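Local atomic coordinates of phosphoribosylaminoimidazole-succinocarboxamide synthase (Ehrlichia chaffeensis str. Arkansas, PDB entry 3KRE), a protein that catalyses the ATP-dependent joining of L-aspartate to a carboxyaminoimidazole ribonucleotide, forming SAICAR in de novo purine biosynthesis. Residues Asn58-Ile63 with Asp237-Asn242; Asn71-Ser76 with Ile92-Gln97; Ile108-Val113 with Gln162-Gln167; Lys178-Leu183 with Val195-Glu200. One frame throughout, in Å; residues are numbered along the deposited sequence. Where two conformers were deposited one is given.

Interaction 1. Residues Asn58-Ile63 with Asp237-Asn242; sequences NKKAAI and DRYRLN. With EDO (1,2-ethanediol), chain D.
Lys60 lies along the Tyr239 ring, the two side chains arriving from opposite directions. Its CB starts near the phenol oxygen. CG is 3.5 Å from Tyr239 OH, and CD follows at 3.9 Å from Tyr239 CZ. CE lies over one face of the ring and also comes within 3.7 Å of Arg240 O. The chain is extended up to CE and bends at its last torsion (chi4 -46°). NZ then sits 4.5 Å from the Tyr239 ring centroid, 27° off the ring normal, an off-centre cation-pi contact. A water accepts from Lys60 NZ and donates to Tyr239 O, so the ammonium is also tied to the helix backbone.

Ala62 meets the same ring obliquely, with CB 3.7 Å from Tyr239 CE1. A second water lies 2.6 Å from Tyr239 OH and donates to Ala61 O. Arg240 NH1 bonds to Asp237 OD1 in a salt bridge, and the guanidinium also binds an ethanediol, probably from the crystallisation liquor.

Lys60 belongs to a classic beta bulge, where it and Lys59 both face Ala55. Tyr239 lies in the last turn of helix 237-240, before its Schellman end at Asn242. Their contact joins the two-stranded sheet 52-55/60-63 to this helix.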
loop_
_atom_site.group_PDB
_atom_site.type_symbol
_atom_site.label_atom_id
_atom_site.label_comp_id
_atom_site.label_asym_id
_atom_site.label_seq_id
_atom_site.Cartn_x
_atom_site.Cartn_y
_atom_site.Cartn_z
ATOM N N ASN A 58 15.710 6.618 1.445
ATOM C CA ASN A 58 16.878 5.781 1.139
ATOM C C ASN A 58 18.154 6.140 1.902
ATOM O O ASN A 58 19.251 5.820 1.465
ATOM C CB ASN A 58 17.138 5.731 -0.384
ATOM C CG ASN A 58 16.924 4.341 -0.964
ATOM O OD1 ASN A 58 15.948 4.092 -1.685
ATOM N ND2 ASN A 58 17.824 3.418 -0.625
ATOM N N LYS A 59 18.025 6.761 3.071
ATOM C CA LYS A 59 19.176 6.918 3.967
ATOM C C LYS A 59 19.531 5.569 4.611
ATOM O O LYS A 59 20.673 5.368 5.063
ATOM C CB LYS A 59 18.903 7.963 5.060
ATOM N N LYS A 60 18.553 4.648 4.635
ATOM C CA LYS A 60 18.648 3.391 5.391
ATOM C C LYS A 60 18.163 2.312 4.394
ATOM O O LYS A 60 17.113 2.458 3.811
ATOM C CB LYS A 60 17.659 3.495 6.586
ATOM C CG LYS A 60 17.978 2.864 7.973
ATOM C CD LYS A 60 16.651 2.850 8.819
ATOM C CE LYS A 60 16.765 2.442 10.295
ATOM N NZ LYS A 60 17.607 1.216 10.488
ATOM N N ALA A 61 18.944 1.260 4.164
ATOM C CA ALA A 61 18.464 0.126 3.365
ATOM C C ALA A 61 19.005 -1.174 3.956
ATOM O O ALA A 61 20.044 -1.173 4.584
ATOM C CB ALA A 61 18.869 0.276 1.836
ATOM N N ALA A 62 18.248 -2.258 3.783
ATOM C CA ALA A 62 18.623 -3.577 4.306
ATOM C C ALA A 62 17.921 -4.655 3.517
ATOM O O ALA A 62 16.908 -4.408 2.849
ATOM C CB ALA A 62 18.243 -3.734 5.808
ATOM N N ILE A 63 18.449 -5.867 3.642
ATOM C CA ILE A 63 17.807 -7.059 3.112
ATOM C C ILE A 63 17.163 -7.762 4.301
ATOM O O ILE A 63 17.852 -8.096 5.263
ATOM C CB ILE A 63 18.818 -8.003 2.491
ATOM C CG1 ILE A 63 19.521 -7.323 1.309
ATOM C CG2 ILE A 63 18.117 -9.342 2.093
ATOM C CD1 ILE A 63 18.568 -6.883 0.215
ATOM N N ASP A 237 7.498 0.009 10.276
ATOM C CA ASP A 237 8.015 0.804 11.421
ATOM C C ASP A 237 8.975 0.013 12.286
ATOM O O ASP A 237 9.841 0.609 12.926
ATOM C CB ASP A 237 6.924 1.417 12.317
ATOM C CG ASP A 237 6.409 2.744 11.791
ATOM O OD1 ASP A 237 7.069 3.352 10.918
ATOM O OD2 ASP A 237 5.319 3.166 12.249
ATOM N N ARG A 238 8.861 -1.314 12.293
ATOM C CA ARG A 238 9.849 -2.118 13.049
ATOM C C ARG A 238 11.258 -1.911 12.489
ATOM O O ARG A 238 12.232 -1.858 13.235
ATOM C CB ARG A 238 9.485 -3.608 13.072
ATOM C CG ARG A 238 8.161 -3.922 13.759
ATOM C CD ARG A 238 8.078 -5.357 14.272
ATOM N NE ARG A 238 8.997 -5.528 15.373
ATOM C CZ ARG A 238 8.755 -5.155 16.643
ATOM N NH1 ARG A 238 7.579 -4.661 17.004
ATOM N NH2 ARG A 238 9.706 -5.279 17.547
ATOM N N TYR A 239 11.342 -1.788 11.169
ATOM C CA TYR A 239 12.601 -1.443 10.529
ATOM C C TYR A 239 12.944 0.034 10.717
ATOM O O TYR A 239 14.065 0.366 11.140
ATOM C CB TYR A 239 12.556 -1.820 9.060
ATOM C CG TYR A 239 13.783 -1.380 8.319
ATOM C CD1 TYR A 239 15.011 -1.975 8.566
ATOM C CD2 TYR A 239 13.727 -0.342 7.400
ATOM C CE1 TYR A 239 16.164 -1.534 7.911
ATOM C CE2 TYR A 239 14.861 0.093 6.751
ATOM C CZ TYR A 239 16.077 -0.512 7.011
ATOM O OH TYR A 239 17.241 -0.109 6.367
ATOM N N ARG A 240 12.001 0.933 10.439
ATOM C CA ARG A 240 12.288 2.371 10.560
ATOM C C ARG A 240 12.818 2.773 11.941
ATOM O O ARG A 240 13.763 3.563 12.048
ATOM C CB ARG A 240 11.054 3.202 10.262
ATOM C CG ARG A 240 10.598 3.207 8.827
ATOM C CD ARG A 240 9.593 4.345 8.661
ATOM N NE ARG A 240 8.925 4.248 7.375
ATOM C CZ ARG A 240 7.728 3.711 7.162
ATOM N NH1 ARG A 240 7.014 3.161 8.147
ATOM N NH2 ARG A 240 7.269 3.689 5.921
ATOM N N LEU A 241 12.221 2.195 12.979
ATOM C CA LEU A 241 12.517 2.548 14.368
ATOM C C LEU A 241 13.496 1.566 15.034
ATOM O O LEU A 241 13.719 1.636 16.243
ATOM C CB LEU A 241 11.225 2.618 15.164
ATOM C CG LEU A 241 10.132 3.494 14.589
ATOM C CD1 LEU A 241 8.908 3.405 15.513
ATOM C CD2 LEU A 241 10.691 4.909 14.394
ATOM N N ASN A 242 14.121 0.716 14.209
ATOM C CA ASN A 242 15.077 -0.304 14.633
ATOM C C ASN A 242 14.619 -1.065 15.876
ATOM O O ASN A 242 15.360 -1.196 16.860
ATOM C CB ASN A 242 16.486 0.298 14.802
ATOM C CG ASN A 242 17.602 -0.775 14.884
ATOM O OD1 ASN A 242 18.628 -0.549 15.541
ATOM N ND2 ASN A 242 17.407 -1.931 14.231
HETATM C C1 EDO D . 4.144 1.920 5.857
HETATM O O1 EDO D . 4.403 3.275 6.144
HETATM C C2 EDO D . 3.889 1.139 7.139
HETATM O O2 EDO D . 4.972 1.282 8.031
HETATM O O HOH W 1 16.322 -1.189 11.654
HETATM O O HOH W 2 19.486 -0.458 7.552
#

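Interaction 2. Residues Asn71-Ser76 with Ile92-Gln97; sequences NNYISS and ISLLNQ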
loop_
_atom_site.group_PDB
_atom_site.type_symbol
_atom_site.label_atom_id
_atom_site.label_comp_id
_atom_site.label_asym_id
_atom_site.label_seq_id
_atom_site.Cartn_x
_atom_site.Cartn_y
_atom_site.Cartn_z
ATOM N N ASN A 71 4.977 -10.243 1.901
ATOM C CA ASN A 71 4.262 -9.115 1.303
ATOM C C ASN A 71 3.444 -9.550 0.079
ATOM O O ASN A 71 2.280 -9.147 -0.089
ATOM C CB ASN A 71 5.226 -7.956 0.938
ATOM C CG ASN A 71 5.655 -7.136 2.139
ATOM O OD1 ASN A 71 6.496 -6.225 2.027
ATOM N ND2 ASN A 71 5.114 -7.450 3.270
ATOM N N ASN A 72 4.017 -10.441 -0.727
ATOM C CA ASN A 72 3.310 -11.025 -1.851
ATOM C C ASN A 72 2.025 -11.738 -1.406
ATOM O O ASN A 72 0.927 -11.486 -1.929
ATOM C CB ASN A 72 4.241 -11.987 -2.592
ATOM C CG ASN A 72 3.592 -12.619 -3.780
ATOM O OD1 ASN A 72 2.941 -11.923 -4.596
ATOM N ND2 ASN A 72 3.749 -13.934 -3.909
ATOM N N TYR A 73 2.165 -12.624 -0.430
ATOM C CA TYR A 73 1.007 -13.346 0.114
ATOM C C TYR A 73 -0.020 -12.426 0.774
ATOM O O TYR A 73 -1.215 -12.556 0.525
ATOM C CB TYR A 73 1.428 -14.419 1.090
ATOM C CG TYR A 73 2.174 -15.580 0.461
ATOM C CD1 TYR A 73 1.780 -16.083 -0.784
ATOM C CD2 TYR A 73 3.180 -16.232 1.144
ATOM C CE1 TYR A 73 2.404 -17.157 -1.344
ATOM C CE2 TYR A 73 3.828 -17.325 0.591
ATOM C CZ TYR A 73 3.431 -17.774 -0.673
ATOM O OH TYR A 73 4.008 -18.881 -1.283
ATOM N N ILE A 74 0.435 -11.490 1.593
ATOM C CA ILE A 74 -0.476 -10.562 2.252
ATOM C C ILE A 74 -1.190 -9.678 1.227
ATOM O O ILE A 74 -2.414 -9.508 1.293
ATOM C CB ILE A 74 0.254 -9.669 3.309
ATOM C CG1 ILE A 74 0.696 -10.537 4.454
ATOM C CG2 ILE A 74 -0.668 -8.546 3.810
ATOM C CD1 ILE A 74 1.794 -9.888 5.403
ATOM N N SER A 75 -0.454 -9.136 0.281
ATOM C CA SER A 75 -1.073 -8.245 -0.723
ATOM C C SER A 75 -2.083 -8.956 -1.630
ATOM O O SER A 75 -3.207 -8.458 -1.851
ATOM C CB SER A 75 0.015 -7.546 -1.546
ATOM O OG SER A 75 -0.547 -6.496 -2.298
ATOM N N SER A 76 -1.695 -10.117 -2.167
ATOM C CA SER A 76 -2.619 -10.909 -2.961
ATOM C C SER A 76 -3.884 -11.231 -2.146
ATOM O O SER A 76 -4.986 -11.103 -2.670
ATOM C CB SER A 76 -1.933 -12.175 -3.487
ATOM O OG SER A 76 -1.413 -12.969 -2.437
ATOM N N ILE A 92 -4.537 -10.178 -10.847
ATOM C CA ILE A 92 -5.067 -11.292 -11.652
ATOM C C ILE A 92 -4.931 -12.644 -10.962
ATOM O O ILE A 92 -5.930 -13.367 -10.803
ATOM C CB ILE A 92 -4.442 -11.348 -13.058
ATOM C CG1 ILE A 92 -4.722 -10.037 -13.798
ATOM C CG2 ILE A 92 -4.987 -12.583 -13.840
ATOM C CD1 ILE A 92 -3.936 -9.876 -15.129
ATOM N N SER A 93 -3.715 -13.023 -10.580
ATOM C CA SER A 93 -3.508 -14.321 -9.974
ATOM C C SER A 93 -2.216 -14.359 -9.172
ATOM O O SER A 93 -1.260 -13.660 -9.497
ATOM C CB SER A 93 -3.497 -15.397 -11.068
ATOM O OG SER A 93 -3.410 -16.674 -10.486
ATOM N N LEU A 94 -2.193 -15.181 -8.128
ATOM C CA LEU A 94 -0.959 -15.457 -7.375
ATOM C C LEU A 94 -0.178 -16.525 -8.156
ATOM O O LEU A 94 -0.716 -17.581 -8.481
ATOM C CB LEU A 94 -1.331 -15.941 -5.968
ATOM C CG LEU A 94 -0.210 -16.269 -4.996
ATOM C CD1 LEU A 94 0.653 -15.013 -4.713
ATOM C CD2 LEU A 94 -0.812 -16.826 -3.675
ATOM N N LEU A 95 1.086 -16.254 -8.476
ATOM C CA LEU A 95 1.879 -17.176 -9.299
ATOM C C LEU A 95 2.774 -18.102 -8.501
ATOM O O LEU A 95 2.885 -19.300 -8.815
ATOM C CB LEU A 95 2.726 -16.382 -10.263
ATOM C CG LEU A 95 1.936 -15.613 -11.309
ATOM C CD1 LEU A 95 2.902 -14.725 -12.083
ATOM C CD2 LEU A 95 1.170 -16.558 -12.318
ATOM N N ASN A 96 3.465 -17.528 -7.519
ATOM C CA ASN A 96 4.452 -18.243 -6.714
ATOM C C ASN A 96 4.797 -17.460 -5.443
ATOM O O ASN A 96 4.145 -16.468 -5.147
ATOM C CB ASN A 96 5.693 -18.569 -7.558
ATOM C CG ASN A 96 6.342 -17.344 -8.148
ATOM O OD1 ASN A 96 6.714 -16.435 -7.431
ATOM N ND2 ASN A 96 6.519 -17.336 -9.473
ATOM N N GLN A 97 5.818 -17.888 -4.695
ATOM C CA GLN A 97 6.136 -17.269 -3.406
ATOM C C GLN A 97 6.386 -15.760 -3.484
ATOM O O GLN A 97 6.102 -15.053 -2.571
ATOM C CB GLN A 97 7.369 -17.933 -2.795
ATOM C CG GLN A 97 7.130 -19.331 -2.239
ATOM C CD GLN A 97 8.377 -19.863 -1.568
ATOM O OE1 GLN A 97 9.365 -20.181 -2.230
ATOM N NE2 GLN A 97 8.353 -19.930 -0.251
HETATM O O HOH W 3 5.988 -20.215 0.622
#
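Tyr73 and Leu94 cross at about a right angle, with Leu94 CD2 at the ring edge, 4.0 Å from Tyr73 CD1. The Asn72 side chain crosses Leu94 at a slant, and Leu94 CD1 packs 3.4 Å from Asn72 ND2. The same methyl is 3.7 Å from Ser76 OG, one turn further along the helix. CD1 thus packs mainly on Asn72 and Ser76, CD2 mainly on the Tyr73 ring edge. Helix 67-84 here packs beside strand 91-94, which pairs with strand 99-107 in the large antiparallel sheet.

Over one face of the Tyr73 ring, offset toward its rim, stands Gln97 O. The Gln97 side chain passes near the phenol oxygen, with its amide plane turned 39° from the ring, but a second conformer makes this part less certain.

With CG anti to the backbone N (chi1 -179°), the Asn72 amide is carried toward Asn96 and Gln97. Two weak hydrogen bonds leave Asn72 ND2, one to Gln97 O at 2.9 Å and one to Asn96 O at 2.8 Å. The second is strongly bent, with an N-H...O angle of 116°. Asn72 OD1 takes a hydrogen bond from Gln100 NE2. Both ends of this buried amide are thus engaged. The polar link is a shared, bent donor, with apolar contact beside it.

Interaction 3. Residues Ile108-Val113 with Gln162-Gln167; sequences IPIEVV and QWLTNQ. With EDO (1,2-ethanediol), chain F.
The Trp163 indole carries Pro109 on one face. Pro109 is the centre of an inverse gamma turn, closed by a weak bond from Ile110 N to Ile108 O, and the turn leads into strand 110-115 of the large antiparallel sheet. Pro109 CG stands 4.2 Å from the centroid of the five-membered ring of Trp163 and 3° off its normal, a CH-pi contact. Ile110 approaches the six-membered ring obliquely, with CG1 4.1 Å from Trp163 CE3. Outside the two segments, Tyr143 stacks with the indole, and His157 and Phe161 meet it at inclined angles.

On the other segment, Gln162 ends helix 155-160 in a Schellman motif, and Thr165 is the N-cap of helix 166-189. Trp163 and Leu164 fill the short link between these helices and pack against the start of the strand. With CG anti to the carbonyl carbon (chi1 -62°), the indole lies against Pro109 and Ile110. Leu164 crosses Ile110 at a slant. Leu164 CD1 is 3.7 Å from Ile110 CD1, in the Ile110 conformer given. Ile158 also touches Ile110, Trp163 and Leu164. The side-chain contacts across the two segments are apolar.

Ile108 meets Leu164 at about a right angle. Its CG2 is 3.8 Å from Trp163 O, and its CD1 is 3.8 Å from Leu164 CD2.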
loop_
_atom_site.group_PDB
_atom_site.type_symbol
_atom_site.label_atom_id
_atom_site.label_comp_id
_atom_site.label_asym_id
_atom_site.label_seq_id
_atom_site.Cartn_x
_atom_site.Cartn_y
_atom_site.Cartn_z
ATOM N N ILE A 108 -1.223 6.410 -11.807
ATOM C CA ILE A 108 -1.401 7.838 -11.541
ATOM C C ILE A 108 -0.356 8.256 -10.482
ATOM O O ILE A 108 -0.188 7.596 -9.474
ATOM C CB ILE A 108 -2.839 8.121 -11.063
ATOM C CG1 ILE A 108 -3.859 7.742 -12.144
ATOM C CG2 ILE A 108 -3.022 9.584 -10.563
ATOM C CD1 ILE A 108 -5.097 7.194 -11.584
ATOM N N PRO A 109 0.342 9.363 -10.700
ATOM C CA PRO A 109 1.517 9.578 -9.855
ATOM C C PRO A 109 1.180 10.263 -8.527
ATOM O O PRO A 109 1.860 11.236 -8.139
ATOM C CB PRO A 109 2.375 10.486 -10.723
ATOM C CG PRO A 109 1.389 11.353 -11.369
ATOM C CD PRO A 109 0.142 10.496 -11.621
ATOM N N ILE A 110 0.156 9.733 -7.848
ATOM C CA ILE A 110 -0.310 10.196 -6.530
ATOM C C ILE A 110 -0.251 9.034 -5.541
ATOM O O ILE A 110 -0.639 7.916 -5.900
ATOM C CB ILE A 110 -1.794 10.644 -6.609
ATOM C CG1 ILE A 110 -1.974 11.757 -7.647
ATOM C CG2 ILE A 110 -2.301 11.076 -5.229
ATOM C CD1 ILE A 110 -3.434 12.120 -7.920
ATOM N N GLU A 111 0.190 9.281 -4.324
ATOM C CA GLU A 111 0.059 8.331 -3.219
ATOM C C GLU A 111 -1.087 8.870 -2.378
ATOM O O GLU A 111 -1.082 10.053 -2.036
ATOM C CB GLU A 111 1.318 8.300 -2.396
ATOM C CG GLU A 111 2.483 7.758 -3.182
ATOM C CD GLU A 111 3.674 7.530 -2.324
ATOM O OE1 GLU A 111 4.279 8.526 -1.871
ATOM O OE2 GLU A 111 4.024 6.359 -2.119
ATOM N N VAL A 112 -2.074 8.033 -2.087
ATOM C CA VAL A 112 -3.176 8.428 -1.228
ATOM C C VAL A 112 -2.889 7.830 0.137
ATOM O O VAL A 112 -2.744 6.613 0.269
ATOM C CB VAL A 112 -4.516 7.913 -1.765
ATOM C CG1 VAL A 112 -5.651 8.478 -0.932
ATOM C CG2 VAL A 112 -4.670 8.262 -3.278
ATOM N N VAL A 113 -2.778 8.681 1.148
ATOM C CA VAL A 113 -2.519 8.201 2.501
ATOM C C VAL A 113 -3.775 8.405 3.299
ATOM O O VAL A 113 -4.318 9.505 3.300
ATOM C CB VAL A 113 -1.318 8.908 3.166
ATOM C CG1 VAL A 113 -1.195 8.470 4.615
ATOM C CG2 VAL A 113 -0.002 8.630 2.378
ATOM N N GLN A 162 -3.942 18.105 -13.961
ATOM C CA GLN A 162 -4.737 17.127 -14.690
ATOM C C GLN A 162 -4.275 15.685 -14.455
ATOM O O GLN A 162 -4.347 14.853 -15.340
ATOM C CB GLN A 162 -4.804 17.498 -16.174
ATOM C CG GLN A 162 -5.514 18.822 -16.390
ATOM C CD GLN A 162 -5.760 19.128 -17.842
ATOM O OE1 GLN A 162 -6.894 19.028 -18.321
ATOM N NE2 GLN A 162 -4.711 19.476 -18.562
ATOM N N TRP A 163 -3.841 15.391 -13.233
ATOM C CA TRP A 163 -3.537 14.024 -12.850
ATOM C C TRP A 163 -4.807 13.208 -12.651
ATOM O O TRP A 163 -4.801 12.003 -12.900
ATOM C CB TRP A 163 -2.697 13.973 -11.605
ATOM C CG TRP A 163 -1.395 14.627 -11.766
ATOM C CD1 TRP A 163 -0.682 14.813 -12.934
ATOM C CD2 TRP A 163 -0.605 15.177 -10.725
ATOM N NE1 TRP A 163 0.486 15.472 -12.668
ATOM C CE2 TRP A 163 0.568 15.698 -11.316
ATOM C CE3 TRP A 163 -0.773 15.291 -9.350
ATOM C CZ2 TRP A 163 1.567 16.314 -10.567
ATOM C CZ3 TRP A 163 0.217 15.913 -8.599
ATOM C CH2 TRP A 163 1.379 16.411 -9.209
ATOM N N LEU A 164 -5.875 13.894 -12.202
ATOM C CA LEU A 164 -7.227 13.354 -12.143
ATOM C C LEU A 164 -8.219 14.456 -12.532
ATOM O O LEU A 164 -7.930 15.650 -12.405
ATOM C CB LEU A 164 -7.561 12.870 -10.731
ATOM C CG LEU A 164 -6.722 11.746 -10.144
ATOM C CD1 LEU A 164 -7.031 11.594 -8.665
ATOM C CD2 LEU A 164 -6.914 10.433 -10.925
ATOM N N THR A 165 -9.368 14.042 -13.035
ATOM C CA THR A 165 -10.504 14.928 -13.196
ATOM C C THR A 165 -11.219 15.123 -11.860
ATOM O O THR A 165 -10.956 14.437 -10.865
ATOM C CB THR A 165 -11.540 14.355 -14.180
ATOM O OG1 THR A 165 -12.148 13.192 -13.587
ATOM C CG2 THR A 165 -10.906 14.022 -15.508
ATOM N N ASN A 166 -12.139 16.074 -11.849
ATOM C CA ASN A 166 -12.960 16.330 -10.668
ATOM C C ASN A 166 -13.681 15.070 -10.242
ATOM O O ASN A 166 -13.654 14.716 -9.068
ATOM C CB ASN A 166 -13.969 17.460 -10.918
ATOM C CG ASN A 166 -13.649 18.701 -10.136
ATOM O OD1 ASN A 166 -13.785 18.720 -8.903
ATOM N ND2 ASN A 166 -13.211 19.742 -10.829
ATOM N N GLN A 167 -14.307 14.386 -11.195
ATOM C CA GLN A 167 -15.070 13.148 -10.902
ATOM C C GLN A 167 -14.155 12.038 -10.327
ATOM O O GLN A 167 -14.516 11.371 -9.353
ATOM C CB GLN A 167 -15.823 12.619 -12.145
HETATM C C1 EDO F . 4.524 9.976 0.676
HETATM O O1 EDO F . 5.476 8.918 0.502
HETATM C C2 EDO F . 3.770 9.714 1.951
HETATM O O2 EDO F . 4.722 9.849 2.999
#

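Interaction 4. Residues Lys178-Leu183 with Val195-Glu200; sequences KINNIL and VDFKLE. With EDO (1,2-ethanediol), chain G.
Asn180 OD1 lies near the plane of the Phe197 ring at its edge, 3.3 Å from Phe197 CE2. The same oxygen accepts a hydrogen bond from Asn116 ND2, so this buried carbonyl has a polar partner as well as the ring edge. Amide and ring planes are 36° apart. Asn180 CB also sits at the edge, 3.8 Å from Phe197 CZ.

Leu183 CD1 lies over one face of the ring, 4.2 Å from Phe197 CE1 and offset toward the rim. Ile179 comes in obliquely, its CG2 3.8 Å from Phe197 CE1. The Phe197 ring leaves from between the backbone N and the carbonyl carbon (chi1 64°), which turns it toward Ile179, Asn180 and Leu183. Next to it, Ile179 and Leu199 meet tip to tip, with their CD1 atoms 3.8 Å apart.

The alternate strand residues carry charge. Lys198 NZ forms a salt bridge of 3.0 Å with Glu200 OE2, reaching it from above the carboxylate plane. Asp216 gives Lys198 a second partner, and Lys144 gives Glu200 one. Asp196 is paired with Arg224.

The axes of segments 178-183 and 195-199 approach to 10.5 Å, with 130° between their N-to-C directions. This is a helix packed on an antiparallel sheet, with Phe197 and Leu199 of the strand turned to the helix and buried.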
loop_
_atom_site.group_PDB
_atom_site.type_symbol
_atom_site.label_atom_id
_atom_site.label_comp_id
_atom_site.label_asym_id
_atom_site.label_seq_id
_atom_site.Cartn_x
_atom_site.Cartn_y
_atom_site.Cartn_z
ATOM N N LYS A 178 -13.791 3.551 1.497
ATOM C CA LYS A 178 -14.422 2.228 1.468
ATOM C C LYS A 178 -13.352 1.155 1.754
ATOM O O LYS A 178 -13.573 0.240 2.561
ATOM C CB LYS A 178 -15.115 1.973 0.120
ATOM C CG LYS A 178 -15.778 0.582 -0.045
ATOM C CD LYS A 178 -16.674 0.487 -1.345
ATOM C CE LYS A 178 -17.032 -1.010 -1.677
ATOM N NZ LYS A 178 -17.827 -1.180 -2.933
ATOM N N ILE A 179 -12.207 1.306 1.117
ATOM C CA ILE A 179 -11.069 0.400 1.336
ATOM C C ILE A 179 -10.658 0.452 2.804
ATOM O O ILE A 179 -10.394 -0.590 3.424
ATOM C CB ILE A 179 -9.888 0.725 0.361
ATOM C CG1 ILE A 179 -10.268 0.340 -1.063
ATOM C CG2 ILE A 179 -8.580 -0.023 0.796
ATOM C CD1 ILE A 179 -9.434 0.986 -2.177
ATOM N N ASN A 180 -10.590 1.661 3.373
ATOM C CA ASN A 180 -10.276 1.807 4.784
ATOM C C ASN A 180 -11.278 1.019 5.639
ATOM O O ASN A 180 -10.893 0.289 6.541
ATOM C CB ASN A 180 -10.267 3.282 5.179
ATOM C CG ASN A 180 -9.839 3.513 6.644
ATOM O OD1 ASN A 180 -8.971 2.817 7.178
ATOM N ND2 ASN A 180 -10.466 4.507 7.295
ATOM N N ASN A 181 -12.570 1.162 5.360
ATOM C CA ASN A 181 -13.567 0.433 6.144
ATOM C C ASN A 181 -13.393 -1.078 6.044
ATOM O O ASN A 181 -13.417 -1.762 7.055
ATOM C CB ASN A 181 -14.975 0.773 5.702
ATOM C CG ASN A 181 -15.362 2.190 6.059
ATOM O OD1 ASN A 181 -14.787 2.790 6.965
ATOM N ND2 ASN A 181 -16.375 2.725 5.363
ATOM N N ILE A 182 -13.241 -1.575 4.828
ATOM C CA ILE A 182 -13.057 -3.022 4.601
ATOM C C ILE A 182 -11.813 -3.576 5.291
ATOM O O ILE A 182 -11.868 -4.567 6.069
ATOM C CB ILE A 182 -12.984 -3.362 3.103
ATOM C CG1 ILE A 182 -14.293 -2.950 2.387
ATOM C CG2 ILE A 182 -12.680 -4.857 2.939
ATOM C CD1 ILE A 182 -14.107 -2.795 0.855
ATOM N N LEU A 183 -10.678 -2.929 5.039
ATOM C CA LEU A 183 -9.416 -3.360 5.669
ATOM C C LEU A 183 -9.438 -3.203 7.186
ATOM O O LEU A 183 -8.930 -4.068 7.906
ATOM C CB LEU A 183 -8.221 -2.593 5.089
ATOM C CG LEU A 183 -7.905 -2.759 3.610
ATOM C CD1 LEU A 183 -6.660 -1.964 3.188
ATOM C CD2 LEU A 183 -7.692 -4.259 3.298
ATOM N N VAL A 195 -3.712 1.454 11.446
ATOM C CA VAL A 195 -3.391 2.802 11.905
ATOM C C VAL A 195 -3.484 3.801 10.742
ATOM O O VAL A 195 -4.137 4.834 10.817
ATOM C CB VAL A 195 -1.989 2.780 12.575
ATOM C CG1 VAL A 195 -1.444 4.199 12.830
ATOM C CG2 VAL A 195 -2.021 1.923 13.870
ATOM N N ASP A 196 -2.808 3.473 9.649
ATOM C CA ASP A 196 -2.848 4.256 8.449
ATOM C C ASP A 196 -2.363 3.358 7.321
ATOM O O ASP A 196 -1.899 2.256 7.585
ATOM C CB ASP A 196 -2.018 5.552 8.543
ATOM C CG ASP A 196 -0.499 5.331 8.762
ATOM O OD1 ASP A 196 0.098 4.429 8.169
ATOM O OD2 ASP A 196 0.130 6.120 9.509
ATOM N N PHE A 197 -2.507 3.823 6.090
ATOM C CA PHE A 197 -1.999 3.094 4.936
ATOM C C PHE A 197 -1.947 3.967 3.700
ATOM O O PHE A 197 -2.514 5.046 3.696
ATOM C CB PHE A 197 -2.820 1.821 4.673
ATOM C CG PHE A 197 -4.248 2.073 4.299
ATOM C CD1 PHE A 197 -4.671 1.914 2.994
ATOM C CD2 PHE A 197 -5.170 2.424 5.239
ATOM C CE1 PHE A 197 -5.997 2.114 2.647
ATOM C CE2 PHE A 197 -6.522 2.618 4.901
ATOM C CZ PHE A 197 -6.921 2.471 3.601
ATOM N N LYS A 198 -1.178 3.520 2.693
ATOM C CA LYS A 198 -0.957 4.239 1.457
ATOM C C LYS A 198 -1.476 3.383 0.313
ATOM O O LYS A 198 -1.212 2.168 0.249
ATOM C CB LYS A 198 0.544 4.529 1.260
ATOM C CG LYS A 198 0.937 5.286 -0.024
ATOM C CD LYS A 198 1.123 4.404 -1.256
ATOM C CE LYS A 198 2.514 3.701 -1.354
ATOM N NZ LYS A 198 2.302 2.443 -2.138
ATOM N N LEU A 199 -2.191 4.027 -0.607
ATOM C CA LEU A 199 -2.713 3.415 -1.814
ATOM C C LEU A 199 -2.170 4.117 -3.051
ATOM O O LEU A 199 -1.881 5.318 -3.017
ATOM C CB LEU A 199 -4.240 3.549 -1.868
ATOM C CG LEU A 199 -5.010 2.917 -0.724
ATOM C CD1 LEU A 199 -6.526 3.176 -0.936
ATOM C CD2 LEU A 199 -4.679 1.388 -0.616
ATOM N N GLU A 200 -2.064 3.372 -4.147
ATOM C CA GLU A 200 -1.813 3.923 -5.464
ATOM C C GLU A 200 -2.801 3.320 -6.418
ATOM O O GLU A 200 -3.164 2.137 -6.289
ATOM C CB GLU A 200 -0.392 3.569 -5.954
ATOM C CG GLU A 200 0.669 4.246 -5.117
ATOM C CD GLU A 200 2.070 3.875 -5.560
ATOM O OE1 GLU A 200 2.286 3.646 -6.775
ATOM O OE2 GLU A 200 2.951 3.866 -4.683
HETATM C C1 EDO G . 1.498 4.484 5.245
HETATM O O1 EDO G . 1.917 4.338 6.585
HETATM C C2 EDO G . 2.390 5.538 4.615
HETATM O O2 EDO G . 1.946 6.785 5.122
#

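Along the chain, strand 60-63 opens interaction 1 and leads directly into helix 67-84, which opens interaction 2. That contact closes a short loop at strand 91-94 and the turn after it. Interaction 3 then runs from the start of strand 110-115 to the entry of helix 166-189. Interaction 4 follows, closing a still shorter loop between that helix and strand 192-204. Interactions 2, 3 and 4 come in series, and all lie within the long span that interaction 1 closes at helix 237-240. None cross. Interactions 3 and 4 touch through neighbouring strands, with a probable hydrogen bond between Leu199 N and Val112 O. Interactions 2 to 4 share the large sheet, while interaction 1 joins the small two-stranded sheet to helix 237-240.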